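Local coordinates for protein putative alpha-L-fucosidase (Bacteroides thetaiotaomicron, PDB 4OZO) that probably hydrolyses terminal alpha-L-fucose linkages as a glycoside hydrolase of family 29, and here holds a thiogalactoside in the pocket of its barrel domain, at residues R207-E212 with I250-D255; T163-A168 with C192-T197; G196-Y201 with R230-Y235; D255-P260 with L293-P298. One frame throughout, in Å; residues are numbered along the deposited sequence.

Contact 1: residues R207-E212 with I250-D255. With OTN (2-nitrophenyl 1-thio-beta-D-galactopyranoside), chain E.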
# COMPACT_ATOMS: atom_id res chain seq x y z
N ARG A 207 17.02 -26.16 -5.01
CA ARG A 207 17.93 -25.80 -6.09
C ARG A 207 17.56 -24.45 -6.72
O ARG A 207 16.44 -23.98 -6.60
CB ARG A 207 17.87 -26.87 -7.19
CG ARG A 207 16.53 -26.91 -7.95
CD ARG A 207 16.55 -27.92 -9.09
NE ARG A 207 15.53 -27.68 -10.10
CZ ARG A 207 14.38 -28.36 -10.18
NH1 ARG A 207 14.10 -29.31 -9.29
NH2 ARG A 207 13.51 -28.09 -11.14
N TRP A 208 18.52 -23.86 -7.41
CA TRP A 208 18.21 -22.74 -8.27
C TRP A 208 17.45 -23.26 -9.49
O TRP A 208 17.43 -24.47 -9.74
CB TRP A 208 19.50 -22.05 -8.73
CG TRP A 208 19.25 -20.77 -9.46
CD1 TRP A 208 18.25 -19.86 -9.22
CD2 TRP A 208 20.00 -20.25 -10.55
NE1 TRP A 208 18.34 -18.81 -10.09
CE2 TRP A 208 19.41 -19.02 -10.92
CE3 TRP A 208 21.13 -20.69 -11.25
CZ2 TRP A 208 19.90 -18.24 -11.96
CZ3 TRP A 208 21.62 -19.91 -12.29
CH2 TRP A 208 21.01 -18.70 -12.64
N MET A 209 16.83 -22.35 -10.25
CA MET A 209 16.08 -22.73 -11.44
C MET A 209 16.52 -22.01 -12.72
O MET A 209 15.76 -21.94 -13.68
CB MET A 209 14.57 -22.60 -11.22
CG MET A 209 14.15 -21.45 -10.30
SD MET A 209 14.70 -19.81 -10.82
CE MET A 209 13.77 -19.55 -12.33
N GLY A 210 17.73 -21.46 -12.72
CA GLY A 210 18.36 -21.07 -13.97
C GLY A 210 18.23 -19.65 -14.47
O GLY A 210 18.94 -19.26 -15.41
N ASN A 211 17.34 -18.86 -13.88
CA ASN A 211 17.27 -17.46 -14.25
C ASN A 211 16.84 -16.60 -13.07
O ASN A 211 16.50 -17.10 -12.00
CB ASN A 211 16.34 -17.24 -15.45
CG ASN A 211 14.88 -17.59 -15.14
OD1 ASN A 211 14.15 -16.80 -14.54
ND2 ASN A 211 14.46 -18.78 -15.55
N GLU A 212 16.86 -15.29 -13.28
CA GLU A 212 16.50 -14.36 -12.23
C GLU A 212 15.38 -13.47 -12.73
O GLU A 212 15.33 -12.28 -12.42
CB GLU A 212 17.72 -13.53 -11.81
CG GLU A 212 18.79 -14.35 -11.11
CD GLU A 212 19.99 -13.52 -10.71
OE1 GLU A 212 20.09 -12.35 -11.15
OE2 GLU A 212 20.84 -14.03 -9.94
N ILE A 250 14.97 -32.26 -5.15
CA ILE A 250 15.54 -30.95 -4.81
C ILE A 250 14.76 -29.84 -5.53
O ILE A 250 15.15 -29.39 -6.61
CB ILE A 250 17.05 -30.89 -5.16
CG1 ILE A 250 17.81 -32.07 -4.53
CG2 ILE A 250 17.68 -29.59 -4.70
CD1 ILE A 250 19.30 -32.13 -4.86
N PRO A 251 13.65 -29.39 -4.92
CA PRO A 251 12.71 -28.52 -5.63
C PRO A 251 13.27 -27.12 -5.89
O PRO A 251 14.11 -26.62 -5.13
CB PRO A 251 11.50 -28.48 -4.70
CG PRO A 251 12.04 -28.77 -3.36
CD PRO A 251 13.22 -29.66 -3.54
N ALA A 252 12.79 -26.50 -6.96
CA ALA A 252 13.30 -25.21 -7.42
C ALA A 252 12.76 -24.02 -6.61
O ALA A 252 11.56 -23.90 -6.36
CB ALA A 252 12.98 -25.03 -8.89
N GLU A 253 13.68 -23.13 -6.23
CA GLU A 253 13.34 -21.89 -5.54
C GLU A 253 13.60 -20.73 -6.48
O GLU A 253 14.74 -20.52 -6.90
CB GLU A 253 14.19 -21.74 -4.28
CG GLU A 253 13.76 -20.60 -3.41
CD GLU A 253 14.71 -20.39 -2.26
OE1 GLU A 253 14.43 -20.91 -1.16
OE2 GLU A 253 15.73 -19.70 -2.47
N THR A 254 12.55 -19.98 -6.80
CA THR A 254 12.64 -18.91 -7.80
C THR A 254 12.95 -17.55 -7.18
O THR A 254 12.20 -17.06 -6.34
CB THR A 254 11.33 -18.81 -8.60
OG1 THR A 254 11.07 -20.06 -9.25
CG2 THR A 254 11.41 -17.72 -9.64
N ASP A 255 14.05 -16.94 -7.60
CA ASP A 255 14.50 -15.68 -7.00
C ASP A 255 14.42 -14.53 -7.98
O ASP A 255 14.85 -14.63 -9.12
CB ASP A 255 15.91 -15.82 -6.42
CG ASP A 255 16.97 -16.18 -7.47
OD1 ASP A 255 16.77 -17.17 -8.22
OD2 ASP A 255 18.01 -15.47 -7.54
O2' OTN E . 26.33 -13.41 -14.47
N1' OTN E . 25.90 -14.31 -13.41
O3' OTN E . 26.83 -14.85 -12.58
C2' OTN E . 24.58 -14.55 -13.30
C3' OTN E . 23.73 -13.97 -14.24
C4' OTN E . 22.36 -14.17 -14.18
C5' OTN E . 21.83 -14.98 -13.19
C6' OTN E . 22.68 -15.58 -12.27
C1' OTN E . 24.06 -15.40 -12.32
S01 OTN E . 25.00 -16.18 -11.07
C1 OTN E . 23.83 -17.35 -10.39
O5 OTN E . 22.85 -16.75 -9.47
C5 OTN E . 21.97 -17.78 -8.98
C6 OTN E . 20.95 -17.12 -8.04
O6 OTN E . 20.21 -16.14 -8.77
C4 OTN E . 22.76 -18.85 -8.21
O4 OTN E . 23.46 -18.26 -7.11
C3 OTN E . 23.76 -19.43 -9.17
O3 OTN E . 24.55 -20.49 -8.55
C2 OTN E . 24.67 -18.31 -9.63
O2 OTN E . 25.58 -18.92 -10.53
O HOH W 1 14.09 -16.05 -11.15

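Contact 2: residues T163-A168 with C192-T197. With OTN (2-nitrophenyl 1-thio-beta-D-galactopyranoside), chain E.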
# COMPACT_ATOMS: atom_id res chain seq x y z
N THR A 163 19.59 -21.27 4.82
CA THR A 163 20.94 -20.83 4.51
C THR A 163 21.09 -20.83 2.99
O THR A 163 20.76 -21.81 2.33
CB THR A 163 21.99 -21.77 5.15
OG1 THR A 163 21.97 -21.61 6.57
CG2 THR A 163 23.39 -21.47 4.63
N TRP A 164 21.58 -19.72 2.45
CA TRP A 164 21.62 -19.52 1.01
C TRP A 164 23.06 -19.49 0.54
O TRP A 164 23.87 -18.68 1.02
CB TRP A 164 20.96 -18.18 0.64
CG TRP A 164 19.99 -18.23 -0.49
CD1 TRP A 164 18.69 -18.67 -0.45
CD2 TRP A 164 20.21 -17.79 -1.84
NE1 TRP A 164 18.10 -18.54 -1.68
CE2 TRP A 164 19.01 -18.00 -2.55
CE3 TRP A 164 21.31 -17.24 -2.51
CZ2 TRP A 164 18.87 -17.68 -3.90
CZ3 TRP A 164 21.17 -16.92 -3.85
CH2 TRP A 164 19.96 -17.14 -4.53
N TRP A 165 23.37 -20.38 -0.40
CA TRP A 165 24.70 -20.45 -0.98
C TRP A 165 24.65 -20.08 -2.46
O TRP A 165 24.45 -20.93 -3.32
CB TRP A 165 25.30 -21.85 -0.77
CG TRP A 165 25.68 -22.12 0.65
CD1 TRP A 165 25.88 -21.19 1.62
CD2 TRP A 165 25.89 -23.40 1.26
NE1 TRP A 165 26.22 -21.81 2.81
CE2 TRP A 165 26.23 -23.17 2.61
CE3 TRP A 165 25.82 -24.72 0.80
CZ2 TRP A 165 26.50 -24.21 3.50
CZ3 TRP A 165 26.09 -25.75 1.69
CH2 TRP A 165 26.43 -25.49 3.03
N ASP A 166 24.81 -18.79 -2.72
CA ASP A 166 24.99 -18.26 -4.07
C ASP A 166 26.17 -18.95 -4.74
O ASP A 166 27.20 -19.21 -4.10
CB ASP A 166 25.25 -16.76 -3.97
CG ASP A 166 25.05 -16.03 -5.29
OD1 ASP A 166 25.13 -16.68 -6.36
OD2 ASP A 166 24.81 -14.81 -5.25
N GLY A 167 26.04 -19.24 -6.03
CA GLY A 167 27.08 -19.95 -6.75
C GLY A 167 27.99 -19.06 -7.58
O GLY A 167 28.97 -19.54 -8.15
N ALA A 168 27.65 -17.78 -7.67
CA ALA A 168 28.49 -16.84 -8.40
C ALA A 168 29.94 -16.82 -7.85
O ALA A 168 30.16 -16.69 -6.64
CB ALA A 168 27.88 -15.44 -8.39
N CYS A 192 16.82 -26.19 9.16
CA CYS A 192 17.25 -25.15 8.22
C CYS A 192 17.35 -25.64 6.79
O CYS A 192 18.11 -26.54 6.49
CB CYS A 192 18.59 -24.54 8.64
SG CYS A 192 19.21 -23.27 7.50
N VAL A 193 16.60 -25.01 5.89
CA VAL A 193 16.68 -25.37 4.48
C VAL A 193 17.94 -24.76 3.85
O VAL A 193 18.24 -23.59 4.07
CB VAL A 193 15.44 -24.88 3.74
CG1 VAL A 193 15.52 -25.23 2.28
CG2 VAL A 193 14.20 -25.47 4.38
N ILE A 194 18.67 -25.56 3.08
CA ILE A 194 19.86 -25.07 2.38
C ILE A 194 19.63 -24.87 0.88
O ILE A 194 19.41 -25.82 0.15
CB ILE A 194 21.06 -26.03 2.53
CG1 ILE A 194 21.55 -26.09 3.98
CG2 ILE A 194 22.20 -25.60 1.63
CD1 ILE A 194 22.54 -27.21 4.22
N PHE A 195 19.70 -23.62 0.43
CA PHE A 195 19.73 -23.34 -1.00
C PHE A 195 21.13 -23.62 -1.50
O PHE A 195 22.08 -22.90 -1.17
CB PHE A 195 19.37 -21.89 -1.25
CG PHE A 195 19.41 -21.49 -2.71
CD1 PHE A 195 18.30 -21.65 -3.51
CD2 PHE A 195 20.55 -20.92 -3.25
CE1 PHE A 195 18.32 -21.26 -4.85
CE2 PHE A 195 20.58 -20.54 -4.58
CZ PHE A 195 19.47 -20.71 -5.38
N GLY A 196 21.28 -24.68 -2.30
CA GLY A 196 22.59 -25.09 -2.76
C GLY A 196 22.83 -24.94 -4.25
O GLY A 196 21.99 -25.29 -5.08
N THR A 197 24.00 -24.41 -4.60
CA THR A 197 24.43 -24.33 -5.99
C THR A 197 25.78 -25.03 -6.23
O THR A 197 26.62 -25.16 -5.32
CB THR A 197 24.52 -22.86 -6.45
OG1 THR A 197 25.32 -22.12 -5.52
CG2 THR A 197 23.14 -22.24 -6.51
O2' OTN E . 26.33 -13.41 -14.47
N1' OTN E . 25.90 -14.31 -13.41
O3' OTN E . 26.83 -14.85 -12.58
C2' OTN E . 24.58 -14.55 -13.30
C3' OTN E . 23.73 -13.97 -14.24
C4' OTN E . 22.36 -14.17 -14.18
C5' OTN E . 21.83 -14.98 -13.19
C6' OTN E . 22.68 -15.58 -12.27
C1' OTN E . 24.06 -15.40 -12.32
S01 OTN E . 25.00 -16.18 -11.07
C1 OTN E . 23.83 -17.35 -10.39
O5 OTN E . 22.85 -16.75 -9.47
C5 OTN E . 21.97 -17.78 -8.98
C6 OTN E . 20.95 -17.12 -8.04
O6 OTN E . 20.21 -16.14 -8.77
C4 OTN E . 22.76 -18.85 -8.21
O4 OTN E . 23.46 -18.26 -7.11
C3 OTN E . 23.76 -19.43 -9.17
O3 OTN E . 24.55 -20.49 -8.55
C2 OTN E . 24.67 -18.31 -9.63
O2 OTN E . 25.58 -18.92 -10.53
O HOH W 2 27.51 -21.90 -3.55

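Contact 3: residues G196-Y201 with R230-Y235. With OTN (2-nitrophenyl 1-thio-beta-D-galactopyranoside), chain E.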
# COMPACT_ATOMS: atom_id res chain seq x y z
N GLY A 196 21.28 -24.68 -2.30
CA GLY A 196 22.59 -25.09 -2.76
C GLY A 196 22.83 -24.94 -4.25
O GLY A 196 21.99 -25.29 -5.08
N THR A 197 24.00 -24.41 -4.60
CA THR A 197 24.43 -24.33 -5.99
C THR A 197 25.78 -25.03 -6.23
O THR A 197 26.62 -25.16 -5.32
CB THR A 197 24.52 -22.86 -6.45
OG1 THR A 197 25.32 -22.12 -5.52
CG2 THR A 197 23.14 -22.24 -6.51
N LYS A 198 25.97 -25.49 -7.46
CA LYS A 198 27.24 -26.07 -7.89
C LYS A 198 27.78 -27.20 -7.01
O LYS A 198 27.07 -28.18 -6.75
CB LYS A 198 28.26 -24.95 -8.10
CG LYS A 198 27.71 -23.89 -9.03
CD LYS A 198 28.69 -22.78 -9.34
CE LYS A 198 28.22 -22.02 -10.57
NZ LYS A 198 28.97 -20.77 -10.85
N ASN A 199 29.02 -27.08 -6.53
CA ASN A 199 29.68 -28.19 -5.82
C ASN A 199 29.12 -28.48 -4.44
O ASN A 199 29.64 -29.33 -3.71
CB ASN A 199 31.19 -27.98 -5.75
CG ASN A 199 31.81 -27.83 -7.13
OD1 ASN A 199 31.40 -28.50 -8.07
ND2 ASN A 199 32.78 -26.93 -7.25
N SER A 200 28.05 -27.75 -4.09
CA SER A 200 27.31 -27.97 -2.87
C SER A 200 26.18 -28.95 -3.15
O SER A 200 25.43 -29.31 -2.24
CB SER A 200 26.71 -26.66 -2.38
OG SER A 200 25.82 -26.10 -3.34
N TYR A 201 26.08 -29.38 -4.41
CA TYR A 201 24.99 -30.27 -4.86
C TYR A 201 24.60 -31.44 -3.94
O TYR A 201 23.42 -31.76 -3.85
CB TYR A 201 25.22 -30.78 -6.30
CG TYR A 201 26.32 -31.80 -6.40
CD1 TYR A 201 26.04 -33.16 -6.30
CD2 TYR A 201 27.65 -31.40 -6.55
CE1 TYR A 201 27.05 -34.10 -6.36
CE2 TYR A 201 28.66 -32.33 -6.62
CZ TYR A 201 28.37 -33.68 -6.52
OH TYR A 201 29.38 -34.61 -6.59
N ARG A 230 25.35 -29.16 -9.92
CA ARG A 230 26.80 -29.04 -10.05
C ARG A 230 27.24 -28.40 -11.36
O ARG A 230 28.08 -27.51 -11.37
CB ARG A 230 27.44 -30.43 -9.94
CG ARG A 230 28.93 -30.41 -9.70
CD ARG A 230 29.52 -31.77 -10.00
NE ARG A 230 29.58 -31.99 -11.44
CZ ARG A 230 29.81 -33.18 -12.00
NH1 ARG A 230 29.84 -33.29 -13.32
NH2 ARG A 230 29.99 -34.25 -11.24
N ASP A 231 26.68 -28.85 -12.48
CA ASP A 231 27.12 -28.39 -13.79
C ASP A 231 26.14 -27.36 -14.34
O ASP A 231 25.94 -27.23 -15.56
CB ASP A 231 27.34 -29.57 -14.74
CG ASP A 231 28.42 -30.55 -14.24
OD1 ASP A 231 29.31 -30.14 -13.45
OD2 ASP A 231 28.39 -31.74 -14.64
N GLU A 232 25.53 -26.64 -13.40
CA GLU A 232 24.64 -25.51 -13.61
C GLU A 232 24.63 -24.86 -14.99
O GLU A 232 23.59 -24.78 -15.66
CB GLU A 232 24.96 -24.46 -12.54
CG GLU A 232 24.34 -23.11 -12.74
CD GLU A 232 24.62 -22.17 -11.59
OE1 GLU A 232 24.94 -20.99 -11.84
OE2 GLU A 232 24.52 -22.62 -10.42
N ALA A 233 25.80 -24.42 -15.43
CA ALA A 233 25.92 -23.64 -16.66
C ALA A 233 25.58 -24.41 -17.95
O ALA A 233 25.41 -23.79 -19.00
CB ALA A 233 27.32 -23.05 -16.77
N GLN A 234 25.49 -25.73 -17.88
CA GLN A 234 25.18 -26.49 -19.09
C GLN A 234 23.92 -27.35 -18.91
O GLN A 234 23.65 -28.26 -19.69
CB GLN A 234 26.39 -27.32 -19.55
CG GLN A 234 27.72 -26.51 -19.82
CD GLN A 234 27.73 -25.66 -21.13
OE1 GLN A 234 27.21 -26.08 -22.17
NE2 GLN A 234 28.34 -24.48 -21.07
N TYR A 235 23.13 -27.04 -17.88
CA TYR A 235 21.90 -27.77 -17.60
C TYR A 235 20.73 -26.85 -17.25
O TYR A 235 20.07 -27.04 -16.23
CB TYR A 235 22.12 -28.75 -16.46
CG TYR A 235 22.89 -29.96 -16.88
CD1 TYR A 235 22.23 -31.12 -17.29
CD2 TYR A 235 24.28 -29.96 -16.89
CE1 TYR A 235 22.93 -32.24 -17.68
CE2 TYR A 235 24.99 -31.07 -17.28
CZ TYR A 235 24.31 -32.21 -17.68
OH TYR A 235 25.01 -33.32 -18.07
O2' OTN E . 26.33 -13.41 -14.47
N1' OTN E . 25.90 -14.31 -13.41
O3' OTN E . 26.83 -14.85 -12.58
C2' OTN E . 24.58 -14.55 -13.30
C3' OTN E . 23.73 -13.97 -14.24
C4' OTN E . 22.36 -14.17 -14.18
C5' OTN E . 21.83 -14.98 -13.19
C6' OTN E . 22.68 -15.58 -12.27
C1' OTN E . 24.06 -15.40 -12.32
S01 OTN E . 25.00 -16.18 -11.07
C1 OTN E . 23.83 -17.35 -10.39
O5 OTN E . 22.85 -16.75 -9.47
C5 OTN E . 21.97 -17.78 -8.98
C6 OTN E . 20.95 -17.12 -8.04
O6 OTN E . 20.21 -16.14 -8.77
C4 OTN E . 22.76 -18.85 -8.21
O4 OTN E . 23.46 -18.26 -7.11
C3 OTN E . 23.76 -19.43 -9.17
O3 OTN E . 24.55 -20.49 -8.55
C2 OTN E . 24.67 -18.31 -9.63
O2 OTN E . 25.58 -18.92 -10.53
O HOH W 3 23.60 -24.81 -9.58

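Contact 4: residues D255-P260 with L293-P298. With OTN (2-nitrophenyl 1-thio-beta-D-galactopyranoside), chain E.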
# COMPACT_ATOMS: atom_id res chain seq x y z
N ASP A 255 14.05 -16.94 -7.60
CA ASP A 255 14.50 -15.68 -7.00
C ASP A 255 14.42 -14.53 -7.98
O ASP A 255 14.85 -14.63 -9.12
CB ASP A 255 15.91 -15.82 -6.42
CG ASP A 255 16.97 -16.18 -7.47
OD1 ASP A 255 16.77 -17.17 -8.22
OD2 ASP A 255 18.01 -15.47 -7.54
N VAL A 256 13.86 -13.41 -7.54
CA VAL A 256 13.72 -12.26 -8.42
C VAL A 256 13.71 -10.99 -7.57
O VAL A 256 13.32 -11.01 -6.40
CB VAL A 256 12.45 -12.39 -9.31
CG1 VAL A 256 11.22 -12.52 -8.46
CG2 VAL A 256 12.31 -11.23 -10.30
N SER A 257 14.18 -9.88 -8.13
CA SER A 257 14.09 -8.62 -7.41
C SER A 257 12.89 -7.81 -7.85
O SER A 257 12.52 -7.81 -9.03
CB SER A 257 15.37 -7.80 -7.57
OG SER A 257 15.32 -6.64 -6.75
N ILE A 258 12.29 -7.10 -6.90
CA ILE A 258 11.15 -6.26 -7.18
C ILE A 258 11.63 -5.04 -7.96
O ILE A 258 10.83 -4.24 -8.48
CB ILE A 258 10.43 -5.86 -5.86
CG1 ILE A 258 8.97 -5.45 -6.12
CG2 ILE A 258 11.18 -4.78 -5.11
CD1 ILE A 258 8.13 -5.42 -4.85
N ARG A 259 12.95 -4.90 -8.03
CA ARG A 259 13.59 -3.83 -8.79
C ARG A 259 14.49 -4.43 -9.87
O ARG A 259 14.73 -5.65 -9.89
CB ARG A 259 14.38 -2.92 -7.84
CG ARG A 259 13.51 -1.90 -7.14
CD ARG A 259 14.03 -1.50 -5.78
NE ARG A 259 13.16 -0.49 -5.18
CZ ARG A 259 13.40 0.81 -5.22
NH1 ARG A 259 14.51 1.27 -5.81
NH2 ARG A 259 12.54 1.67 -4.65
N PRO A 260 14.97 -3.59 -10.81
CA PRO A 260 15.95 -4.08 -11.78
C PRO A 260 17.21 -4.60 -11.10
O PRO A 260 17.74 -5.63 -11.50
CB PRO A 260 16.25 -2.83 -12.62
CG PRO A 260 15.02 -2.01 -12.51
CD PRO A 260 14.47 -2.24 -11.14
N LEU A 293 11.17 -16.31 -4.08
CA LEU A 293 11.99 -15.50 -3.20
C LEU A 293 12.06 -14.09 -3.80
O LEU A 293 12.72 -13.87 -4.81
CB LEU A 293 13.38 -16.12 -3.06
CG LEU A 293 14.42 -15.37 -2.21
CD1 LEU A 293 13.82 -14.92 -0.88
CD2 LEU A 293 15.69 -16.24 -2.00
N LEU A 294 11.35 -13.15 -3.19
CA LEU A 294 11.25 -11.81 -3.77
C LEU A 294 12.10 -10.83 -2.98
O LEU A 294 11.98 -10.76 -1.76
CB LEU A 294 9.78 -11.37 -3.82
CG LEU A 294 9.44 -9.96 -4.34
CD1 LEU A 294 9.70 -9.86 -5.82
CD2 LEU A 294 8.00 -9.62 -4.03
N ASN A 295 12.97 -10.09 -3.67
CA ASN A 295 13.89 -9.18 -3.01
C ASN A 295 13.38 -7.74 -2.81
O ASN A 295 12.91 -7.09 -3.75
CB ASN A 295 15.23 -9.15 -3.75
CG ASN A 295 16.22 -8.16 -3.15
OD1 ASN A 295 16.65 -8.31 -2.01
ND2 ASN A 295 16.59 -7.16 -3.94
N PHE A 296 13.47 -7.25 -1.58
CA PHE A 296 13.14 -5.87 -1.26
C PHE A 296 14.42 -5.24 -0.74
O PHE A 296 14.85 -5.54 0.37
CB PHE A 296 12.11 -5.79 -0.14
CG PHE A 296 10.77 -6.39 -0.47
CD1 PHE A 296 9.69 -5.58 -0.82
CD2 PHE A 296 10.57 -7.77 -0.38
CE1 PHE A 296 8.44 -6.13 -1.09
CE2 PHE A 296 9.33 -8.33 -0.65
CZ PHE A 296 8.26 -7.50 -1.01
N PRO A 297 15.06 -4.37 -1.53
CA PRO A 297 16.33 -3.81 -1.05
C PRO A 297 16.15 -2.60 -0.13
O PRO A 297 15.63 -1.58 -0.58
CB PRO A 297 17.02 -3.39 -2.34
CG PRO A 297 15.90 -3.04 -3.26
CD PRO A 297 14.76 -3.98 -2.92
N PRO A 298 16.57 -2.71 1.14
CA PRO A 298 16.49 -1.56 2.04
C PRO A 298 17.42 -0.45 1.56
O PRO A 298 18.37 -0.73 0.83
CB PRO A 298 16.98 -2.12 3.38
CG PRO A 298 16.92 -3.63 3.23
CD PRO A 298 17.15 -3.89 1.79
O2' OTN E . 26.33 -13.41 -14.47
N1' OTN E . 25.90 -14.31 -13.41
O3' OTN E . 26.83 -14.85 -12.58
C2' OTN E . 24.58 -14.55 -13.30
C3' OTN E . 23.73 -13.97 -14.24
C4' OTN E . 22.36 -14.17 -14.18
C5' OTN E . 21.83 -14.98 -13.19
C6' OTN E . 22.68 -15.58 -12.27
C1' OTN E . 24.06 -15.40 -12.32
S01 OTN E . 25.00 -16.18 -11.07
C1 OTN E . 23.83 -17.35 -10.39
O5 OTN E . 22.85 -16.75 -9.47
C5 OTN E . 21.97 -17.78 -8.98
C6 OTN E . 20.95 -17.12 -8.04
O6 OTN E . 20.21 -16.14 -8.77
C4 OTN E . 22.76 -18.85 -8.21
O4 OTN E . 23.46 -18.26 -7.11
C3 OTN E . 23.76 -19.43 -9.17
O3 OTN E . 24.55 -20.49 -8.55
C2 OTN E . 24.67 -18.31 -9.63
O2 OTN E . 25.58 -18.92 -10.53

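Contact 1: residues R207-E212 with I250-D255
Glu212 and Asp255 converge on a single hydroxyl, O6 of the bound thiogalactoside, through Glu212 OE2 and Asp255 OD2, the latter 2.6 Å from O6; one proton has two acceptors within reach, so which of them takes it remains open. The other oxygen, Asp255 OD1, turns back to Trp208 and accepts a weak bond from NE1 at 2.9 Å, bent to 122°, with the carboxylate 66° from the ring plane. NE1 also bonds weakly to Asn211 O. One face of the indole carries the sugar: OTN C5 sits 3.4 Å above the middle of the ring, while the backbone N of Gly210 lies against the opposite face. Next along the chain, the folded Met209 side chain crosses Thr254 at about a right angle, its CB 3.7 Å from Ala252 CB. Toward the start of both segments, Arg207 N and Arg207 O bond to Pro251 O and Glu253 N, both at 2.9 Å. With CG set between its backbone N and carbonyl carbon (chi1 68°), Arg207 sends NH1 to Ile250 O at 2.9 Å, and Trp221 O and Leu239 O hold the same guanidinium. The single Arg207-Ala252 bridge, beside strand 253-257, closes the ring of a (beta/alpha)8 TIM barrel near its sugar pocket.

Contact 2: residues T163-A168 with C192-T197
Phe195 lies flat along Trp164, and its side chain tracks the indole atom by atom. CB rests over the five-membered ring, 3.6 Å from its centroid, as a CH-pi contact; CG comes 3.4 Å from Trp164 NE1; CD2 settles over Trp164 CE2, and the far end, CE2 and CZ, reaches Trp164 CZ2. With CG anti to its backbone N (chi1 178°), the phenyl ring runs the same way as the indole, giving an offset stack with the six-membered ring, centroids 3.8 Å apart and planes at 1°. OTN O4 and Trp165 O lie near the phenyl plane at its edge, while Glu253 takes the indole N-H. On the reverse side of the sheet, Ile194 CG2 touches a face of Trp165 near its rim. Regular backbone bonds join the strands, from Thr163 N to Val193 O at 2.8 Å onward. Where they end, Thr197 OG1 donates to Trp165 O at 2.6 Å, and a water donates to both Asp166 O and Thr197 OG1. Asp166 OD1 accepts Ala168 N at 3.0 Å in an Asx turn, and Gly167 N gives OTN O4 a bond of 3.0 Å. This is a beta-alpha-beta unit of the TIM barrel, whose strands end in ligand-binding loops.

Contact 3: residues G196-Y201 with R230-Y235
The ring of Tyr201 and the guanidinium of Arg230 stand almost perpendicular, with planes 83° apart, although the two side chains run side by side and point the same way. It is the aliphatic part of the arginine that meets the ring, obliquely: Arg230 CB lies 3.5 Å from Tyr201 CD2, and Arg230 CD is as close to CE2. In the plane of the tyrosine, at its edge, sits Lys198 O, which also accepts the backbone N-H of Tyr201. The guanidinium has Asp231 OD1 at its own edge, in plane, bound to NE at 2.7 Å and 165°; this salt bridge holds the charged end beside Asp231. Arg230 CG in turn passes 3.5 Å from Asn199 OD1, while the amide nitrogen of Asn199 is held by Leu173 O. These are two loops on the C-terminal rim of the TIM barrel, one following strand 193-196 and the other the short helix 226-230, and they meet at the mouth of the sugar pocket. Glu232 extends from the second with CG anti to its backbone N (chi1 168°) and splits its carboxylate between two sugar hydroxyls: OE1 accepts from OTN O2 at 2.5 Å and OE2 from OTN O3 at 2.8 Å. A water donates to OE2 and accepts from Lys198 N. The extended Lys198 chain crosses Glu232 obliquely, yet its NZ stays 4.2 Å from OE1, beyond salt-bridge range, and bonds instead to Asp171 and Gly167 O.

Contact 4: residues D255-P260 with L293-P298
Val256 and Leu294 lie side by side and point the same way, with Val256 CG1 4.0 Å from Leu294 CD1, on neighbouring parallel strands of the TIM barrel. Helix 275-283, the connection of this beta-alpha-beta unit, covers them through Leu278 and Ile281. Strands 255-257 and 293-295 run 4.7 Å apart at 21°, and the alternate residues, Asp255, Ser257, Leu293 and Asn295, turn to the other side of the sheet, the barrel interior. There Asn295 directs ND2 at Ser257 OG, 3.1 Å away; the bond is nearly straight at 172°, and OG lies in the amide plane. His27 and Trp262 also bind this amide, so its rotation is fixed from several directions. Ser257 OG, anti to its backbone N (chi1 -174°), is bonded to Ser261 O as well and accepts Arg259 N at 3.2 Å, which makes an ST turn where the strand ends. Past the turn the side chains no longer run alongside: Ile258 crosses Phe296 obliquely, CD1 3.8 Å from CE1, and Arg259 lays CD against Pro297 CG at 3.5 Å while its guanidinium reaches on to Asp269 and Asp308. Strand pairing persists one residue longer, for Ile258 N meets Asn295 O at 3.2 Å.

How the contacts relate
Contacts 1, 2 and 4 are buried in the barrel, whereas contact 3 lies at the surface, on its rim. Contacts 2 and 4 are regular parallel strand pairs, one carrying an aromatic stack, the other an amide-hydroxyl pair; contact 1 has a single bridge and relies more on side chains; contact 3 works through aliphatic packing and water. Contacts 1 and 4 share Asp255 on strand 253-257, and contacts 2 and 3 share Gly196 and Thr197. Although the centres of contacts 3 and 4 are about 23 Å apart, all four reach the same thiogalactoside: contacts 1 and 4 meet O6 through Asp255, contact 2 meets O4, and contact 3 meets O2 and O3.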